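Local coordinates for protein 2-nitrobenzoate nitroreductase (Pseudomonas fluorescens, PDB 4Z85) that reduces the nitro group of 2-nitrobenzoate and probably carries FMN as its cofactor, as a member of the flavoredoxin family, at residues 55-60 and 139-144; 144-149 and 154-159. One frame throughout, in Å; residues are numbered along the deposited sequence.

Contact 1 (55-60 and 139-144); sequences PLFVIA and WECKLY
Phe57 has its CG wedged between its own backbone N and carbonyl carbon (chi1 60°), and this swings the ring over to Trp139 and Cys141. Trp139 and Cys141 share a different setting, with CG and SG both anti to the carbonyl carbon and beside the backbone N. In this setting both side chains point toward the strand of Phe57, and the indole and the thiol meet the same ring. Cys141 SG comes to the edge of that ring, near its plane, and touches Phe57 CE2 at 3.4 Å. It lies 4.5 Å from the ring centroid, a sulfur-aromatic contact made at the rim of the ring. Trp139 meets the neighbouring part of the ring. Its CZ3 is 3.5 Å from Phe57 CD2, and the two side chains slide past each other in opposite directions. The planes are inclined by 47°, with CZ3 leaning on the ring obliquely.

A second patch joins Leu56 and Tyr144 on the other side of the strand. The two side chains cross at about a right angle. Leu56 CD1 sits 3.8 Å from the centroid of the Tyr144 ring, almost on its normal, as a CH-pi contact. Leu56 CD2 covers the same face nearer its attached end and is 3.6 Å from Tyr144 CD1.

No hydrogen bond links the two segments, whose axes cross at -75° with a closest approach of 8.8 Å. Side chains alone span this distance. Trp139 NE1 turns to Ser21 OG of the second subunit for its hydrogen bond. The side chains reach over strand 153-165, which lies between strands 55-62 and 137-150 in the barrel sheet. Phe47 of strand 39-52 and Val89 of strand 86-90 also pack against Phe57.

Contact 2 (144-149 and 154-159); sequences YKIIDF and SMVFGE
Tyr144 N and Lys145 N both donate to Phe157 O, at 2.8 Å and 3.1 Å, in a classic beta bulge. Phe157 N donates back to Lys145 O. The regular antiparallel ladder begins beyond this pair. Ile147 with Met155 is hydrogen-bonded, while Ile146 with Val156, and Asp148 with Ser154, are non-hydrogen-bonded pairs.

Apolar contacts gather on the face of Ile147, Met155 and Phe157. Ile147 CD1 meets Phe157 CE1 obliquely at 3.6 Å. With CG2 anti to its backbone N, Ile147 also sets that methyl 3.7 Å from Met155 CE, which lies at the edge of the Phe149 ring. Replacing Phe157 by an alanine is likely to leave Ile147 CD1 without its aromatic partner and open a gap beside Val58 of the same chain and Met155 of the second subunit.

The face of Ile146, Val156, Asp148 and Ser154 is mixed. Ser154 OG is 2.8 Å from Asp148 OD1, but His63 NE2 also bonds this hydroxyl. Ile146 and Val156 pack on Leu78 of helix 77-84.

Backbone bonds thus fix the register, with Phe157 O gripped by two donors. The apolar packing around Phe157 helps build the subunit interface, where Ile147 packs on Ile147 of the second subunit.

In the fold
After an N-terminal helix and strands 28-33 and 39-52, the chain enters strand 55-62. It then passes through helices and strand 86-90 before strand 137-150 returns to close the long loop of contact 1. Contact 2 follows in series and closes only a tight hairpin turn between strands 137-150 and 153-165. The loops neither nest nor cross. They meet at Tyr144, which belongs to both. Strand 153-165 pairs with strand 55-62 on one edge and strand 137-150 on the other, with Ile59 O close to Val156 N and Lys142 O close to Glu159 N. Together the contacts tie three neighbouring barrel strands, and both touch the second subunit.

Contact 1 (55-60 and 139-144)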
ATOM      1  N   PRO A  55     -15.199   6.847   0.993  1.00 21.02           N
ATOM      2  CA  PRO A  55     -14.324   5.704   0.685  1.00 21.29           C
ATOM      3  C   PRO A  55     -13.290   6.074  -0.380  1.00 19.83           C
ATOM      4  O   PRO A  55     -13.580   5.994  -1.574  1.00 20.66           O
ATOM      5  CB  PRO A  55     -15.302   4.638   0.178  1.00 26.94           C
ATOM      6  CG  PRO A  55     -16.437   5.412  -0.374  1.00 28.96           C
ATOM      7  CD  PRO A  55     -16.571   6.628   0.503  1.00 27.45           C
ATOM      8  N   LEU A  56     -12.105   6.498   0.064  1.00 20.76           N
ATOM      9  CA  LEU A  56     -11.108   7.049  -0.847  1.00 16.96           C
ATOM     10  C   LEU A  56      -9.848   6.195  -0.839  1.00 16.78           C
ATOM     11  O   LEU A  56      -9.509   5.582   0.189  1.00 17.19           O
ATOM     12  CB  LEU A  56     -10.711   8.469  -0.460  1.00 19.21           C
ATOM     13  CG  LEU A  56     -11.788   9.560  -0.450  1.00 21.71           C
ATOM     14  CD1 LEU A  56     -11.116  10.924  -0.275  1.00 22.59           C
ATOM     15  CD2 LEU A  56     -12.607   9.529  -1.715  1.00 25.10           C
ATOM     16  N   PHE A  57      -9.166   6.215  -1.986  1.00 17.48           N
ATOM     17  CA  PHE A  57      -7.847   5.587  -2.119  1.00 15.88           C
ATOM     18  C   PHE A  57      -6.935   6.494  -2.944  1.00 16.34           C
ATOM     19  O   PHE A  57      -7.398   7.437  -3.589  1.00 17.32           O
ATOM     20  CB  PHE A  57      -7.949   4.203  -2.786  1.00 15.28           C
ATOM     21  CG  PHE A  57      -8.539   4.257  -4.156  1.00 15.53           C
ATOM     22  CD1 PHE A  57      -7.729   4.464  -5.272  1.00 17.33           C
ATOM     23  CD2 PHE A  57      -9.911   4.144  -4.334  1.00 16.53           C
ATOM     24  CE1 PHE A  57      -8.276   4.546  -6.546  1.00 17.26           C
ATOM     25  CE2 PHE A  57     -10.477   4.234  -5.610  1.00 18.30           C
ATOM     26  CZ  PHE A  57      -9.657   4.427  -6.716  1.00 19.90           C
ATOM     27  N   VAL A  58      -5.640   6.184  -2.953  1.00 15.68           N
ATOM     28  CA  VAL A  58      -4.685   6.968  -3.743  1.00 15.43           C
ATOM     29  C   VAL A  58      -3.829   6.033  -4.597  1.00 15.18           C
ATOM     30  O   VAL A  58      -3.476   4.936  -4.169  1.00 15.71           O
ATOM     31  CB  VAL A  58      -3.794   7.875  -2.829  1.00 16.02           C
ATOM     32  CG1 VAL A  58      -2.869   7.058  -1.901  1.00 14.59           C
ATOM     33  CG2 VAL A  58      -2.991   8.871  -3.667  1.00 18.69           C
ATOM     34  N   ILE A  59      -3.559   6.456  -5.833  1.00 16.06           N
ATOM     35  CA  ILE A  59      -2.597   5.778  -6.710  1.00 16.65           C
ATOM     36  C   ILE A  59      -1.622   6.816  -7.235  1.00 17.03           C
ATOM     37  O   ILE A  59      -2.054   7.830  -7.763  1.00 18.80           O
ATOM     38  CB  ILE A  59      -3.275   5.103  -7.907  1.00 17.62           C
ATOM     39  CG1 ILE A  59      -4.340   4.111  -7.432  1.00 17.96           C
ATOM     40  CG2 ILE A  59      -2.234   4.411  -8.772  1.00 19.16           C
ATOM     41  CD1 ILE A  59      -5.220   3.582  -8.538  1.00 20.31           C
ATOM     42  N   ALA A  60      -0.322   6.582  -7.102  1.00 15.85           N
ATOM     43  CA  ALA A  60       0.643   7.508  -7.700  1.00 19.00           C
ATOM     44  C   ALA A  60       0.933   7.044  -9.130  1.00 23.06           C
ATOM     45  O   ALA A  60       1.235   5.877  -9.346  1.00 21.90           O
ATOM     46  CB  ALA A  60       1.923   7.582  -6.860  1.00 19.64           C
ATOM     47  N   TRP A 139     -13.156  -2.417  -8.081  1.00 20.94           N
ATOM     48  CA  TRP A 139     -13.771  -1.211  -7.554  1.00 21.30           C
ATOM     49  C   TRP A 139     -14.209  -0.340  -8.726  1.00 21.32           C
ATOM     50  O   TRP A 139     -13.403   0.001  -9.592  1.00 20.63           O
ATOM     51  CB  TRP A 139     -12.794  -0.416  -6.678  1.00 19.13           C
ATOM     52  CG  TRP A 139     -12.363  -1.044  -5.397  1.00 19.72           C
ATOM     53  CD1 TRP A 139     -12.864  -2.172  -4.805  1.00 20.78           C
ATOM     54  CD2 TRP A 139     -11.329  -0.562  -4.531  1.00 17.96           C
ATOM     55  NE1 TRP A 139     -12.208  -2.411  -3.618  1.00 21.75           N
ATOM     56  CE2 TRP A 139     -11.266  -1.432  -3.427  1.00 19.59           C
ATOM     57  CE3 TRP A 139     -10.443   0.529  -4.589  1.00 18.95           C
ATOM     58  CZ2 TRP A 139     -10.344  -1.258  -2.391  1.00 17.75           C
ATOM     59  CZ3 TRP A 139      -9.540   0.701  -3.566  1.00 16.06           C
ATOM     60  CH2 TRP A 139      -9.493  -0.183  -2.479  1.00 17.07           C
ATOM     61  N   GLU A 140     -15.495  -0.002  -8.763  1.00 23.74           N
ATOM     62  CA  GLU A 140     -16.007   1.014  -9.667  1.00 24.50           C
ATOM     63  C   GLU A 140     -15.811   2.368  -8.994  1.00 19.90           C
ATOM     64  O   GLU A 140     -16.366   2.622  -7.903  1.00 22.78           O
ATOM     65  CB  GLU A 140     -17.491   0.756  -9.993  1.00 24.89           C
ATOM     66  CG  GLU A 140     -17.732  -0.644 -10.582  1.00 26.84           C
ATOM     67  CD  GLU A 140     -19.179  -0.885 -10.999  1.00 34.66           C
ATOM     68  OE1 GLU A 140     -20.028  -0.002 -10.751  1.00 34.17           O
ATOM     69  OE2 GLU A 140     -19.456  -1.965 -11.572  1.00 33.17           O
ATOM     70  N   CYS A 141     -15.007   3.211  -9.654  1.00 21.70           N
ATOM     71  CA  CYS A 141     -14.507   4.443  -9.056  1.00 21.55           C
ATOM     72  C   CYS A 141     -14.794   5.699  -9.847  1.00 21.40           C
ATOM     73  O   CYS A 141     -14.829   5.698 -11.087  1.00 23.46           O
ATOM     74  CB  CYS A 141     -12.995   4.360  -8.861  1.00 21.35           C
ATOM     75  SG  CYS A 141     -12.437   2.887  -7.998  1.00 22.98           S
ATOM     76  N   LYS A 142     -14.962   6.779  -9.093  1.00 23.14           N
ATOM     77  CA  LYS A 142     -15.006   8.115  -9.646  1.00 23.74           C
ATOM     78  C   LYS A 142     -13.807   8.897  -9.154  1.00 25.41           C
ATOM     79  O   LYS A 142     -13.285   8.646  -8.064  1.00 23.88           O
ATOM     80  CB  LYS A 142     -16.311   8.817  -9.264  1.00 23.37           C
ATOM     81  CG  LYS A 142     -17.524   8.147  -9.894  1.00 28.16           C
ATOM     82  CD  LYS A 142     -18.822   8.836  -9.473  1.00 30.47           C
ATOM     83  CE  LYS A 142     -20.001   8.407 -10.340  1.00 37.89           C
ATOM     84  NZ  LYS A 142     -21.273   9.092  -9.916  1.00 36.62           N
ATOM     85  N   LEU A 143     -13.365   9.840  -9.968  1.00 21.54           N
ATOM     86  CA  LEU A 143     -12.258  10.695  -9.594  1.00 22.10           C
ATOM     87  C   LEU A 143     -12.663  11.616  -8.464  1.00 23.88           C
ATOM     88  O   LEU A 143     -13.657  12.327  -8.564  1.00 24.83           O
ATOM     89  CB  LEU A 143     -11.781  11.521 -10.794  1.00 22.11           C
ATOM     90  CG  LEU A 143     -10.602  12.445 -10.485  1.00 22.41           C
ATOM     91  CD1 LEU A 143      -9.357  11.609 -10.121  1.00 22.60           C
ATOM     92  CD2 LEU A 143     -10.305  13.395 -11.636  1.00 26.29           C
ATOM     93  N   TYR A 144     -11.899  11.600  -7.385  1.00 20.80           N
ATOM     94  CA  TYR A 144     -12.114  12.544  -6.312  1.00 18.80           C
ATOM     95  C   TYR A 144     -11.275  13.791  -6.554  1.00 24.05           C
ATOM     96  O   TYR A 144     -11.788  14.919  -6.570  1.00 24.64           O
ATOM     97  CB  TYR A 144     -11.758  11.916  -4.979  1.00 19.22           C
ATOM     98  CG  TYR A 144     -12.215  12.713  -3.786  1.00 19.88           C
ATOM     99  CD1 TYR A 144     -13.526  12.606  -3.325  1.00 19.45           C
ATOM    100  CD2 TYR A 144     -11.357  13.585  -3.129  1.00 19.22           C
ATOM    101  CE1 TYR A 144     -13.950  13.312  -2.220  1.00 21.73           C
ATOM    102  CE2 TYR A 144     -11.778  14.307  -2.027  1.00 24.37           C
ATOM    103  CZ  TYR A 144     -13.083  14.167  -1.579  1.00 23.48           C
ATOM    104  OH  TYR A 144     -13.490  14.885  -0.479  1.00 24.53           O
TER

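Contact 2 (144-149 and 154-159)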
ATOM      1  N   TYR A 144     -11.899  11.600  -7.385  1.00 20.80           N
ATOM      2  CA  TYR A 144     -12.114  12.544  -6.312  1.00 18.80           C
ATOM      3  C   TYR A 144     -11.275  13.791  -6.554  1.00 24.05           C
ATOM      4  O   TYR A 144     -11.788  14.919  -6.570  1.00 24.64           O
ATOM      5  CB  TYR A 144     -11.758  11.916  -4.979  1.00 19.22           C
ATOM      6  CG  TYR A 144     -12.215  12.713  -3.786  1.00 19.88           C
ATOM      7  CD1 TYR A 144     -13.526  12.606  -3.325  1.00 19.45           C
ATOM      8  CD2 TYR A 144     -11.357  13.585  -3.129  1.00 19.22           C
ATOM      9  CE1 TYR A 144     -13.950  13.312  -2.220  1.00 21.73           C
ATOM     10  CE2 TYR A 144     -11.778  14.307  -2.027  1.00 24.37           C
ATOM     11  CZ  TYR A 144     -13.083  14.167  -1.579  1.00 23.48           C
ATOM     12  OH  TYR A 144     -13.490  14.885  -0.479  1.00 24.53           O
ATOM     13  N   LYS A 145      -9.973  13.589  -6.742  1.00 20.87           N
ATOM     14  CA  LYS A 145      -9.092  14.738  -6.970  1.00 20.57           C
ATOM     15  C   LYS A 145      -7.742  14.280  -7.469  1.00 24.09           C
ATOM     16  O   LYS A 145      -7.271  13.225  -7.075  1.00 22.42           O
ATOM     17  CB  LYS A 145      -8.904  15.540  -5.682  1.00 24.70           C
ATOM     18  CG  LYS A 145      -7.760  16.531  -5.694  1.00 33.11           C
ATOM     19  CD  LYS A 145      -8.162  17.829  -5.035  1.00 31.79           C
ATOM     20  CE  LYS A 145      -7.719  17.862  -3.595  1.00 35.86           C
ATOM     21  NZ  LYS A 145      -8.256  19.085  -2.919  1.00 30.62           N
ATOM     22  N   ILE A 146      -7.103  15.074  -8.317  1.00 22.95           N
ATOM     23  CA  ILE A 146      -5.711  14.784  -8.660  1.00 22.99           C
ATOM     24  C   ILE A 146      -4.834  15.820  -7.987  1.00 23.79           C
ATOM     25  O   ILE A 146      -5.107  17.018  -8.064  1.00 26.37           O
ATOM     26  CB  ILE A 146      -5.477  14.779 -10.171  1.00 25.39           C
ATOM     27  CG1 ILE A 146      -6.265  13.631 -10.804  1.00 29.20           C
ATOM     28  CG2 ILE A 146      -3.990  14.611 -10.487  1.00 28.44           C
ATOM     29  CD1 ILE A 146      -6.159  13.579 -12.269  1.00 33.71           C
ATOM     30  N   ILE A 147      -3.816  15.365  -7.272  1.00 21.62           N
ATOM     31  CA  ILE A 147      -2.811  16.274  -6.749  1.00 23.28           C
ATOM     32  C   ILE A 147      -1.546  16.059  -7.562  1.00 28.78           C
ATOM     33  O   ILE A 147      -1.000  14.976  -7.552  1.00 23.31           O
ATOM     34  CB  ILE A 147      -2.511  16.041  -5.255  1.00 26.92           C
ATOM     35  CG1 ILE A 147      -3.730  16.395  -4.395  1.00 25.95           C
ATOM     36  CG2 ILE A 147      -1.317  16.873  -4.823  1.00 30.67           C
ATOM     37  CD1 ILE A 147      -3.519  16.178  -2.923  1.00 28.78           C
ATOM     38  N   ASP A 148      -1.080  17.070  -8.282  1.00 27.09           N
ATOM     39  CA  ASP A 148       0.177  16.899  -9.007  1.00 27.02           C
ATOM     40  C   ASP A 148       1.332  16.822  -8.020  1.00 27.84           C
ATOM     41  O   ASP A 148       1.477  17.660  -7.144  1.00 30.33           O
ATOM     42  CB  ASP A 148       0.395  18.037 -10.008  1.00 29.08           C
ATOM     43  CG  ASP A 148      -0.605  18.007 -11.141  1.00 37.56           C
ATOM     44  OD1 ASP A 148      -1.015  16.895 -11.560  1.00 37.17           O
ATOM     45  OD2 ASP A 148      -0.992  19.098 -11.606  1.00 44.51           O
ATOM     46  N   PHE A 149       2.125  15.771  -8.166  1.00 26.06           N
ATOM     47  CA  PHE A 149       3.317  15.525  -7.377  1.00 28.06           C
ATOM     48  C   PHE A 149       4.421  16.416  -7.945  1.00 29.99           C
ATOM     49  O   PHE A 149       5.026  17.233  -7.250  1.00 31.64           O
ATOM     50  CB  PHE A 149       3.664  14.029  -7.474  1.00 29.13           C
ATOM     51  CG  PHE A 149       4.744  13.564  -6.554  1.00 32.83           C
ATOM     52  CD1 PHE A 149       6.073  13.606  -6.952  1.00 33.36           C
ATOM     53  CD2 PHE A 149       4.434  13.011  -5.321  1.00 29.40           C
ATOM     54  CE1 PHE A 149       7.076  13.145  -6.121  1.00 29.94           C
ATOM     55  CE2 PHE A 149       5.433  12.544  -4.484  1.00 27.92           C
ATOM     56  CZ  PHE A 149       6.762  12.619  -4.881  1.00 30.01           C
ATOM     57  N   SER A 154       1.695  12.274 -10.706  1.00 23.51           N
ATOM     58  CA  SER A 154       0.481  12.788 -10.082  1.00 23.70           C
ATOM     59  C   SER A 154      -0.090  11.766  -9.120  1.00 25.06           C
ATOM     60  O   SER A 154       0.014  10.571  -9.348  1.00 23.45           O
ATOM     61  CB  SER A 154      -0.558  13.143 -11.136  1.00 27.19           C
ATOM     62  OG  SER A 154      -0.115  14.255 -11.891  1.00 32.97           O
ATOM     63  N   MET A 155      -0.675  12.247  -8.037  1.00 20.49           N
ATOM     64  CA  MET A 155      -1.399  11.384  -7.115  1.00 18.95           C
ATOM     65  C   MET A 155      -2.891  11.445  -7.432  1.00 20.76           C
ATOM     66  O   MET A 155      -3.521  12.500  -7.318  1.00 23.38           O
ATOM     67  CB  MET A 155      -1.124  11.800  -5.677  1.00 20.05           C
ATOM     68  CG  MET A 155       0.310  11.481  -5.236  1.00 20.69           C
ATOM     69  SD  MET A 155       0.720  12.078  -3.595  1.00 25.78           S
ATOM     70  CE  MET A 155       0.679  13.846  -3.902  1.00 27.97           C
ATOM     71  N   VAL A 156      -3.435  10.312  -7.852  1.00 16.79           N
ATOM     72  CA  VAL A 156      -4.839  10.206  -8.198  1.00 18.47           C
ATOM     73  C   VAL A 156      -5.601   9.731  -6.971  1.00 17.37           C
ATOM     74  O   VAL A 156      -5.326   8.653  -6.464  1.00 16.96           O
ATOM     75  CB  VAL A 156      -5.070   9.222  -9.346  1.00 20.97           C
ATOM     76  CG1 VAL A 156      -6.582   9.083  -9.635  1.00 19.94           C
ATOM     77  CG2 VAL A 156      -4.287   9.663 -10.589  1.00 24.24           C
ATOM     78  N   PHE A 157      -6.539  10.550  -6.490  1.00 16.21           N
ATOM     79  CA  PHE A 157      -7.408  10.153  -5.395  1.00 16.71           C
ATOM     80  C   PHE A 157      -8.749   9.761  -5.977  1.00 18.45           C
ATOM     81  O   PHE A 157      -9.413  10.569  -6.646  1.00 20.01           O
ATOM     82  CB  PHE A 157      -7.564  11.273  -4.364  1.00 15.34           C
ATOM     83  CG  PHE A 157      -6.308  11.557  -3.605  1.00 17.17           C
ATOM     84  CD1 PHE A 157      -5.329  12.383  -4.144  1.00 18.44           C
ATOM     85  CD2 PHE A 157      -6.087  10.986  -2.350  1.00 17.62           C
ATOM     86  CE1 PHE A 157      -4.167  12.640  -3.441  1.00 20.48           C
ATOM     87  CE2 PHE A 157      -4.917  11.241  -1.646  1.00 18.96           C
ATOM     88  CZ  PHE A 157      -3.957  12.073  -2.197  1.00 19.41           C
ATOM     89  N   GLY A 158      -9.121   8.504  -5.746  1.00 16.86           N
ATOM     90  CA  GLY A 158     -10.338   7.969  -6.314  1.00 17.60           C
ATOM     91  C   GLY A 158     -11.328   7.687  -5.205  1.00 19.45           C
ATOM     92  O   GLY A 158     -10.926   7.400  -4.077  1.00 19.00           O
ATOM     93  N   GLU A 159     -12.618   7.759  -5.538  1.00 19.75           N
ATOM     94  CA  GLU A 159     -13.673   7.383  -4.601  1.00 18.59           C
ATOM     95  C   GLU A 159     -14.345   6.116  -5.093  1.00 19.67           C
ATOM     96  O   GLU A 159     -14.726   6.015  -6.262  1.00 19.73           O
ATOM     97  CB  GLU A 159     -14.703   8.508  -4.447  1.00 20.84           C
ATOM     98  CG  GLU A 159     -15.886   8.109  -3.563  1.00 23.03           C
ATOM     99  CD  GLU A 159     -16.855   9.241  -3.355  1.00 31.14           C
ATOM    100  OE1 GLU A 159     -16.571  10.354  -3.850  1.00 30.61           O
ATOM    101  OE2 GLU A 159     -17.898   9.009  -2.700  1.00 33.37           O
TER